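Local atomic coordinates of citrate lyase, subunit 1 (Methanosaeta concilii, PDB entry 6HXI), a protein that probably cleaves citrate, with ATP and coenzyme A, into acetyl-CoA and oxaloacetate, as a subunit of ATP citrate lyase. Residues Ala282-His295 against Thr407-Glu419. Sequence-based numbering, arbitrary orientation.
Sequences ASVIYADTICDLGH and THMTRIVPLALEE
The Y286 ring has I412 CG1 at its edge, near the ring plane, 3.9 Å from CE2; V413 CG2 approaches CD2 obliquely. M409 makes a Met-aromatic contact with the same ring, its SD approaching obliquely, 5.4 Å from the centroid. The second flat group, the H295 imidazole, carries L417 on one face: CB sits 4.1 Å from the centroid in a CH-pi contact, and CD1 packs against CG. The Y286 hydroxyl comes within 2.6 Å of M409 O and is hydrogen-bonded to G340 N, in the loop that follows strand 334-338. A leucine in place of Y286 would probably leave G340 N without this partner and open a gap between M409 and I412. M409 bends at CG-SD (chi3 81°), which brings CE across the I285 side chain, 3.7 Å from CG2, while SD rests against A282 CB. Both segments belong to the citrate-binding domain, of the succinyl-CoA synthetase type: helix 280-292 and the C-terminal helix 412-417 pack side by side by the parallel sheet 273-275/334-338/371-376/400-403, the axes of 282-292 and 412-417 crossing at -39°, and the side chain of A282, at the ligand end, is about 6 Å from a bound citrate. T289 and T410 meet tip to tip, T410 OG1 donating to T289 OG1 over 3.0 Å. A chi1 of -47° sets T289 OG1 beside its own backbone N, turned back toward the preceding turn of the helix, where it donates to I285 O; T289 N reaches that oxygen from the opposite face of the carbonyl plane. Further along, V413 CG1 wedges among T289 CG2, I290 CG1 and L293 CD1, with P414 CG also against L293. Helix 280-292 ends in a Schellman motif at G294, and L417 CD1 also touches I290 CG2.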
ATOM      1  N   ALA C 282     -54.927   8.342  22.381  1.00 49.09           N
ATOM      2  CA  ALA C 282     -54.802   8.200  23.833  1.00 49.17           C
ATOM      3  C   ALA C 282     -54.855   9.514  24.620  1.00 52.33           C
ATOM      4  O   ALA C 282     -55.420   9.519  25.715  1.00 52.85           O
ATOM      5  CB  ALA C 282     -53.529   7.454  24.168  1.00 49.46           C
ATOM      6  N   SER C 283     -54.274  10.621  24.081  1.00 46.59           N
ATOM      7  CA  SER C 283     -54.246  11.918  24.779  1.00 47.18           C
ATOM      8  C   SER C 283     -55.636  12.504  24.970  1.00 53.03           C
ATOM      9  O   SER C 283     -55.927  13.115  26.000  1.00 53.31           O
ATOM     10  CB  SER C 283     -53.327  12.902  24.071  1.00 49.44           C
ATOM     11  OG  SER C 283     -53.664  13.020  22.699  1.00 57.14           O
ATOM     12  N   VAL C 284     -56.497  12.280  23.968  1.00 50.23           N
ATOM     13  CA  VAL C 284     -57.899  12.689  23.924  1.00 50.33           C
ATOM     14  C   VAL C 284     -58.626  11.894  24.997  1.00 56.14           C
ATOM     15  O   VAL C 284     -59.375  12.481  25.780  1.00 57.39           O
ATOM     16  CB  VAL C 284     -58.479  12.465  22.494  1.00 53.31           C
ATOM     17  CG1 VAL C 284     -59.991  12.583  22.471  1.00 54.56           C
ATOM     18  CG2 VAL C 284     -57.861  13.437  21.487  1.00 52.22           C
ATOM     19  N   ILE C 285     -58.351  10.572  25.082  1.00 53.63           N
ATOM     20  CA  ILE C 285     -58.974   9.676  26.069  1.00 54.67           C
ATOM     21  C   ILE C 285     -58.585  10.065  27.498  1.00 60.36           C
ATOM     22  O   ILE C 285     -59.457  10.056  28.371  1.00 62.81           O
ATOM     23  CB  ILE C 285     -58.743   8.168  25.764  1.00 56.15           C
ATOM     24  CG1 ILE C 285     -59.356   7.805  24.395  1.00 54.44           C
ATOM     25  CG2 ILE C 285     -59.325   7.267  26.894  1.00 57.78           C
ATOM     26  CD1 ILE C 285     -58.923   6.497  23.812  1.00 60.81           C
ATOM     27  N   TYR C 286     -57.304  10.434  27.730  1.00 55.02           N
ATOM     28  CA  TYR C 286     -56.856  10.880  29.060  1.00 54.83           C
ATOM     29  C   TYR C 286     -57.547  12.173  29.450  1.00 56.17           C
ATOM     30  O   TYR C 286     -57.954  12.300  30.593  1.00 58.02           O
ATOM     31  CB  TYR C 286     -55.337  11.038  29.128  1.00 55.41           C
ATOM     32  CG  TYR C 286     -54.584   9.758  29.410  1.00 56.79           C
ATOM     33  CD1 TYR C 286     -54.271   8.875  28.385  1.00 57.64           C
ATOM     34  CD2 TYR C 286     -54.112   9.470  30.688  1.00 58.08           C
ATOM     35  CE1 TYR C 286     -53.521   7.726  28.623  1.00 57.24           C
ATOM     36  CE2 TYR C 286     -53.360   8.322  30.937  1.00 58.14           C
ATOM     37  CZ  TYR C 286     -53.063   7.456  29.898  1.00 61.58           C
ATOM     38  OH  TYR C 286     -52.309   6.327  30.110  1.00 63.27           O
ATOM     39  N   ALA C 287     -57.733  13.102  28.491  1.00 50.72           N
ATOM     40  CA  ALA C 287     -58.451  14.366  28.693  1.00 52.05           C
ATOM     41  C   ALA C 287     -59.939  14.088  28.999  1.00 56.44           C
ATOM     42  O   ALA C 287     -60.494  14.716  29.892  1.00 57.67           O
ATOM     43  CB  ALA C 287     -58.319  15.252  27.461  1.00 51.65           C
ATOM     44  N   ASP C 288     -60.560  13.108  28.288  1.00 52.85           N
ATOM     45  CA  ASP C 288     -61.952  12.690  28.500  1.00 53.41           C
ATOM     46  C   ASP C 288     -62.147  12.223  29.939  1.00 58.91           C
ATOM     47  O   ASP C 288     -63.103  12.651  30.584  1.00 58.77           O
ATOM     48  CB  ASP C 288     -62.381  11.574  27.519  1.00 54.39           C
ATOM     49  CG  ASP C 288     -62.499  11.969  26.039  1.00 65.90           C
ATOM     50  OD1 ASP C 288     -62.281  13.159  25.717  1.00 66.02           O
ATOM     51  OD2 ASP C 288     -62.790  11.074  25.200  1.00 69.27           O
ATOM     52  N   THR C 289     -61.220  11.376  30.446  1.00 54.89           N
ATOM     53  CA  THR C 289     -61.256  10.820  31.809  1.00 54.54           C
ATOM     54  C   THR C 289     -61.102  11.914  32.863  1.00 58.47           C
ATOM     55  O   THR C 289     -61.841  11.895  33.836  1.00 59.82           O
ATOM     56  CB  THR C 289     -60.235   9.674  31.964  1.00 52.86           C
ATOM     57  OG1 THR C 289     -60.364   8.785  30.855  1.00 52.05           O
ATOM     58  CG2 THR C 289     -60.422   8.890  33.246  1.00 45.43           C
ATOM     59  N   ILE C 290     -60.166  12.870  32.668  1.00 54.71           N
ATOM     60  CA  ILE C 290     -59.959  13.989  33.610  1.00 55.93           C
ATOM     61  C   ILE C 290     -61.244  14.841  33.713  1.00 63.09           C
ATOM     62  O   ILE C 290     -61.652  15.150  34.823  1.00 64.70           O
ATOM     63  CB  ILE C 290     -58.682  14.832  33.284  1.00 56.58           C
ATOM     64  CG1 ILE C 290     -57.406  13.955  33.251  1.00 54.43           C
ATOM     65  CG2 ILE C 290     -58.516  15.993  34.281  1.00 57.70           C
ATOM     66  CD1 ILE C 290     -56.211  14.533  32.415  1.00 52.56           C
ATOM     67  N   CYS C 291     -61.891  15.172  32.560  1.00 62.17           N
ATOM     68  CA  CYS C 291     -63.166  15.907  32.484  1.00 65.03           C
ATOM     69  C   CYS C 291     -64.296  15.103  33.104  1.00 70.41           C
ATOM     70  O   CYS C 291     -65.162  15.683  33.775  1.00 71.64           O
ATOM     71  CB  CYS C 291     -63.499  16.284  31.048  1.00 65.75           C
ATOM     72  SG  CYS C 291     -62.347  17.462  30.303  1.00 69.06           S
ATOM     73  N   ASP C 292     -64.306  13.769  32.865  1.00 66.45           N
ATOM     74  CA  ASP C 292     -65.307  12.849  33.423  1.00 68.36           C
ATOM     75  C   ASP C 292     -65.239  12.775  34.942  1.00 72.46           C
ATOM     76  O   ASP C 292     -66.270  12.533  35.558  1.00 73.95           O
ATOM     77  CB  ASP C 292     -65.241  11.442  32.797  1.00 69.40           C
ATOM     78  CG  ASP C 292     -66.066  11.280  31.530  1.00 85.47           C
ATOM     79  OD1 ASP C 292     -67.306  11.523  31.583  1.00 88.37           O
ATOM     80  OD2 ASP C 292     -65.493  10.850  30.502  1.00 88.48           O
ATOM     81  N   LEU C 293     -64.056  13.036  35.543  1.00 66.84           N
ATOM     82  CA  LEU C 293     -63.884  13.061  36.989  1.00 68.90           C
ATOM     83  C   LEU C 293     -64.127  14.466  37.587  1.00 77.59           C
ATOM     84  O   LEU C 293     -64.050  14.638  38.804  1.00 79.49           O
ATOM     85  CB  LEU C 293     -62.531  12.477  37.411  1.00 67.55           C
ATOM     86  CG  LEU C 293     -62.399  10.956  37.286  1.00 71.31           C
ATOM     87  CD1 LEU C 293     -60.954  10.541  37.174  1.00 70.26           C
ATOM     88  CD2 LEU C 293     -63.067  10.229  38.439  1.00 72.62           C
ATOM     89  N   GLY C 294     -64.460  15.430  36.726  1.00 75.07           N
ATOM     90  CA  GLY C 294     -64.766  16.812  37.092  1.00 76.40           C
ATOM     91  C   GLY C 294     -63.565  17.717  37.304  1.00 79.83           C
ATOM     92  O   GLY C 294     -63.664  18.714  38.026  1.00 81.08           O
ATOM     93  N   HIS C 295     -62.429  17.392  36.671  1.00 74.12           N
ATOM     94  CA  HIS C 295     -61.192  18.162  36.822  1.00 73.95           C
ATOM     95  C   HIS C 295     -60.793  18.938  35.550  1.00 76.01           C
ATOM     96  O   HIS C 295     -59.613  19.235  35.367  1.00 74.31           O
ATOM     97  CB  HIS C 295     -60.042  17.260  37.324  1.00 74.12           C
ATOM     98  CG  HIS C 295     -60.262  16.681  38.689  1.00 79.76           C
ATOM     99  ND1 HIS C 295     -59.627  17.200  39.805  1.00 83.07           N
ATOM    100  CD2 HIS C 295     -61.030  15.633  39.071  1.00 82.29           C
ATOM    101  CE1 HIS C 295     -60.035  16.464  40.824  1.00 84.11           C
ATOM    102  NE2 HIS C 295     -60.881  15.510  40.432  1.00 84.12           N
ATOM    103  N   THR C 407     -51.779  -2.642  33.779  1.00 63.80           N
ATOM    104  CA  THR C 407     -52.666  -1.615  34.322  1.00 64.02           C
ATOM    105  C   THR C 407     -53.459  -1.072  33.141  1.00 68.06           C
ATOM    106  O   THR C 407     -52.894  -0.854  32.055  1.00 65.28           O
ATOM    107  CB  THR C 407     -51.826  -0.497  34.970  1.00 65.46           C
ATOM    108  OG1 THR C 407     -50.982  -1.064  35.965  1.00 68.19           O
ATOM    109  CG2 THR C 407     -52.667   0.606  35.574  1.00 61.79           C
ATOM    110  N   HIS C 408     -54.763  -0.844  33.360  1.00 66.65           N
ATOM    111  CA  HIS C 408     -55.670  -0.273  32.369  1.00 66.43           C
ATOM    112  C   HIS C 408     -55.152   1.132  32.003  1.00 63.18           C
ATOM    113  O   HIS C 408     -54.730   1.880  32.883  1.00 61.99           O
ATOM    114  CB  HIS C 408     -57.111  -0.273  32.922  1.00 70.78           C
ATOM    115  CG  HIS C 408     -58.093   0.523  32.125  1.00 76.10           C
ATOM    116  ND1 HIS C 408     -58.164   0.418  30.742  1.00 78.09           N
ATOM    117  CD2 HIS C 408     -59.030   1.404  32.547  1.00 80.53           C
ATOM    118  CE1 HIS C 408     -59.120   1.255  30.365  1.00 78.50           C
ATOM    119  NE2 HIS C 408     -59.686   1.857  31.419  1.00 80.28           N
ATOM    120  N   MET C 409     -55.114   1.447  30.711  1.00 57.51           N
ATOM    121  CA  MET C 409     -54.538   2.698  30.176  1.00 56.63           C
ATOM    122  C   MET C 409     -54.789   3.956  31.023  1.00 63.59           C
ATOM    123  O   MET C 409     -53.838   4.633  31.420  1.00 62.82           O
ATOM    124  CB  MET C 409     -54.967   2.952  28.723  1.00 57.17           C
ATOM    125  CG  MET C 409     -54.159   4.052  28.051  1.00 58.76           C
ATOM    126  SD  MET C 409     -54.702   4.426  26.377  1.00 60.79           S
ATOM    127  CE  MET C 409     -56.082   5.489  26.696  1.00 57.89           C
ATOM    128  N   THR C 410     -56.052   4.235  31.327  1.00 63.37           N
ATOM    129  CA  THR C 410     -56.435   5.459  32.018  1.00 64.72           C
ATOM    130  C   THR C 410     -56.588   5.306  33.551  1.00 68.08           C
ATOM    131  O   THR C 410     -57.118   6.222  34.192  1.00 68.53           O
ATOM    132  CB  THR C 410     -57.684   6.035  31.329  1.00 81.28           C
ATOM    133  OG1 THR C 410     -57.939   7.333  31.849  1.00 89.42           O
ATOM    134  CG2 THR C 410     -58.914   5.143  31.462  1.00 81.86           C
ATOM    135  N   ARG C 411     -56.070   4.196  34.135  1.00 62.76           N
ATOM    136  CA  ARG C 411     -56.163   3.940  35.572  1.00 64.15           C
ATOM    137  C   ARG C 411     -55.317   4.907  36.425  1.00 66.75           C
ATOM    138  O   ARG C 411     -55.640   5.114  37.597  1.00 67.23           O
ATOM    139  CB  ARG C 411     -55.844   2.475  35.899  1.00 66.10           C
ATOM    140  CG  ARG C 411     -56.665   1.905  37.058  1.00 82.90           C
ATOM    141  CD  ARG C 411     -56.124   0.567  37.543  1.00105.55           C
ATOM    142  NE  ARG C 411     -56.335  -0.522  36.578  1.00119.83           N
ATOM    143  CZ  ARG C 411     -55.709  -1.698  36.615  1.00130.86           C
ATOM    144  NH1 ARG C 411     -54.815  -1.952  37.563  1.00122.47           N
ATOM    145  NH2 ARG C 411     -55.969  -2.623  35.700  1.00106.34           N
ATOM    146  N   ILE C 412     -54.258   5.518  35.835  1.00 60.18           N
ATOM    147  CA  ILE C 412     -53.398   6.477  36.551  1.00 59.19           C
ATOM    148  C   ILE C 412     -54.114   7.821  36.799  1.00 64.93           C
ATOM    149  O   ILE C 412     -53.677   8.589  37.656  1.00 64.83           O
ATOM    150  CB  ILE C 412     -51.988   6.668  35.924  1.00 59.37           C
ATOM    151  CG1 ILE C 412     -52.050   7.108  34.429  1.00 57.41           C
ATOM    152  CG2 ILE C 412     -51.123   5.414  36.128  1.00 57.42           C
ATOM    153  CD1 ILE C 412     -50.923   8.055  34.013  1.00 52.27           C
ATOM    154  N   VAL C 413     -55.213   8.093  36.060  1.00 62.49           N
ATOM    155  CA  VAL C 413     -56.002   9.319  36.218  1.00 63.85           C
ATOM    156  C   VAL C 413     -56.754   9.304  37.571  1.00 69.13           C
ATOM    157  O   VAL C 413     -56.461  10.186  38.383  1.00 68.97           O
ATOM    158  CB  VAL C 413     -56.909   9.649  34.999  1.00 67.39           C
ATOM    159  CG1 VAL C 413     -57.811  10.849  35.278  1.00 68.57           C
ATOM    160  CG2 VAL C 413     -56.067   9.893  33.756  1.00 65.40           C
ATOM    161  N   PRO C 414     -57.654   8.326  37.884  1.00 66.81           N
ATOM    162  CA  PRO C 414     -58.315   8.338  39.207  1.00 69.48           C
ATOM    163  C   PRO C 414     -57.342   8.137  40.370  1.00 74.30           C
ATOM    164  O   PRO C 414     -57.535   8.729  41.424  1.00 74.71           O
ATOM    165  CB  PRO C 414     -59.319   7.185  39.115  1.00 71.79           C
ATOM    166  CG  PRO C 414     -59.486   6.930  37.655  1.00 73.98           C
ATOM    167  CD  PRO C 414     -58.141   7.190  37.079  1.00 67.24           C
ATOM    168  N   LEU C 415     -56.267   7.352  40.151  1.00 71.24           N
ATOM    169  CA  LEU C 415     -55.188   7.072  41.115  1.00 72.49           C
ATOM    170  C   LEU C 415     -54.477   8.369  41.574  1.00 77.28           C
ATOM    171  O   LEU C 415     -54.016   8.457  42.719  1.00 78.49           O
ATOM    172  CB  LEU C 415     -54.166   6.106  40.456  1.00 70.36           C
ATOM    173  CG  LEU C 415     -53.851   4.761  41.165  1.00 75.39           C
ATOM    174  CD1 LEU C 415     -55.106   3.885  41.367  1.00 76.22           C
ATOM    175  CD2 LEU C 415     -52.818   3.969  40.372  1.00 74.88           C
ATOM    176  N   ALA C 416     -54.419   9.369  40.680  1.00 72.28           N
ATOM    177  CA  ALA C 416     -53.784  10.664  40.921  1.00 73.04           C
ATOM    178  C   ALA C 416     -54.751  11.774  41.371  1.00 80.42           C
ATOM    179  O   ALA C 416     -54.347  12.651  42.140  1.00 81.59           O
ATOM    180  CB  ALA C 416     -53.050  11.104  39.668  1.00 71.36           C
ATOM    181  N   LEU C 417     -56.003  11.755  40.872  1.00 77.90           N
ATOM    182  CA  LEU C 417     -57.005  12.786  41.148  1.00 80.01           C
ATOM    183  C   LEU C 417     -57.986  12.462  42.275  1.00 89.35           C
ATOM    184  O   LEU C 417     -58.589  13.395  42.820  1.00 90.15           O
ATOM    185  CB  LEU C 417     -57.773  13.160  39.864  1.00 78.66           C
ATOM    186  CG  LEU C 417     -56.924  13.626  38.669  1.00 80.76           C
ATOM    187  CD1 LEU C 417     -57.790  13.989  37.483  1.00 79.99           C
ATOM    188  CD2 LEU C 417     -56.046  14.792  39.040  1.00 83.06           C
ATOM    189  N   GLU C 418     -58.158  11.168  42.627  1.00 89.00           N
ATOM    190  CA  GLU C 418     -59.064  10.747  43.718  1.00 92.68           C
ATOM    191  C   GLU C 418     -58.306  10.511  45.038  1.00 99.28           C
ATOM    192  O   GLU C 418     -58.740  11.015  46.079  1.00101.71           O
ATOM    193  CB  GLU C 418     -59.897   9.501  43.337  1.00 93.82           C
ATOM    194  CG  GLU C 418     -60.775   9.672  42.108  1.00102.28           C
ATOM    195  CD  GLU C 418     -62.140  10.274  42.378  1.00129.09           C
ATOM    196  OE1 GLU C 418     -63.048   9.514  42.790  1.00121.80           O
ATOM    197  OE2 GLU C 418     -62.310  11.495  42.151  1.00128.04           O
ATOM    198  N   GLU C 419     -57.244   9.657  44.997  1.00 95.00           N
ATOM    199  CA  GLU C 419     -56.328   9.241  46.082  1.00132.99           C
ATOM    200  C   GLU C 419     -55.494   8.032  45.666  1.00160.16           C
ATOM    201  O   GLU C 419     -56.006   7.135  44.999  1.00123.92           O
ATOM    202  CB  GLU C 419     -57.017   9.003  47.456  1.00137.45           C
ATOM    203  CG  GLU C 419     -58.153   7.990  47.489  1.00148.80           C
ATOM    204  CD  GLU C 419     -59.157   8.233  48.599  1.00172.44           C
ATOM    205  OE1 GLU C 419     -58.817   7.980  49.777  1.00168.94           O
ATOM    206  OE2 GLU C 419     -60.283   8.688  48.293  1.00166.01           O
TER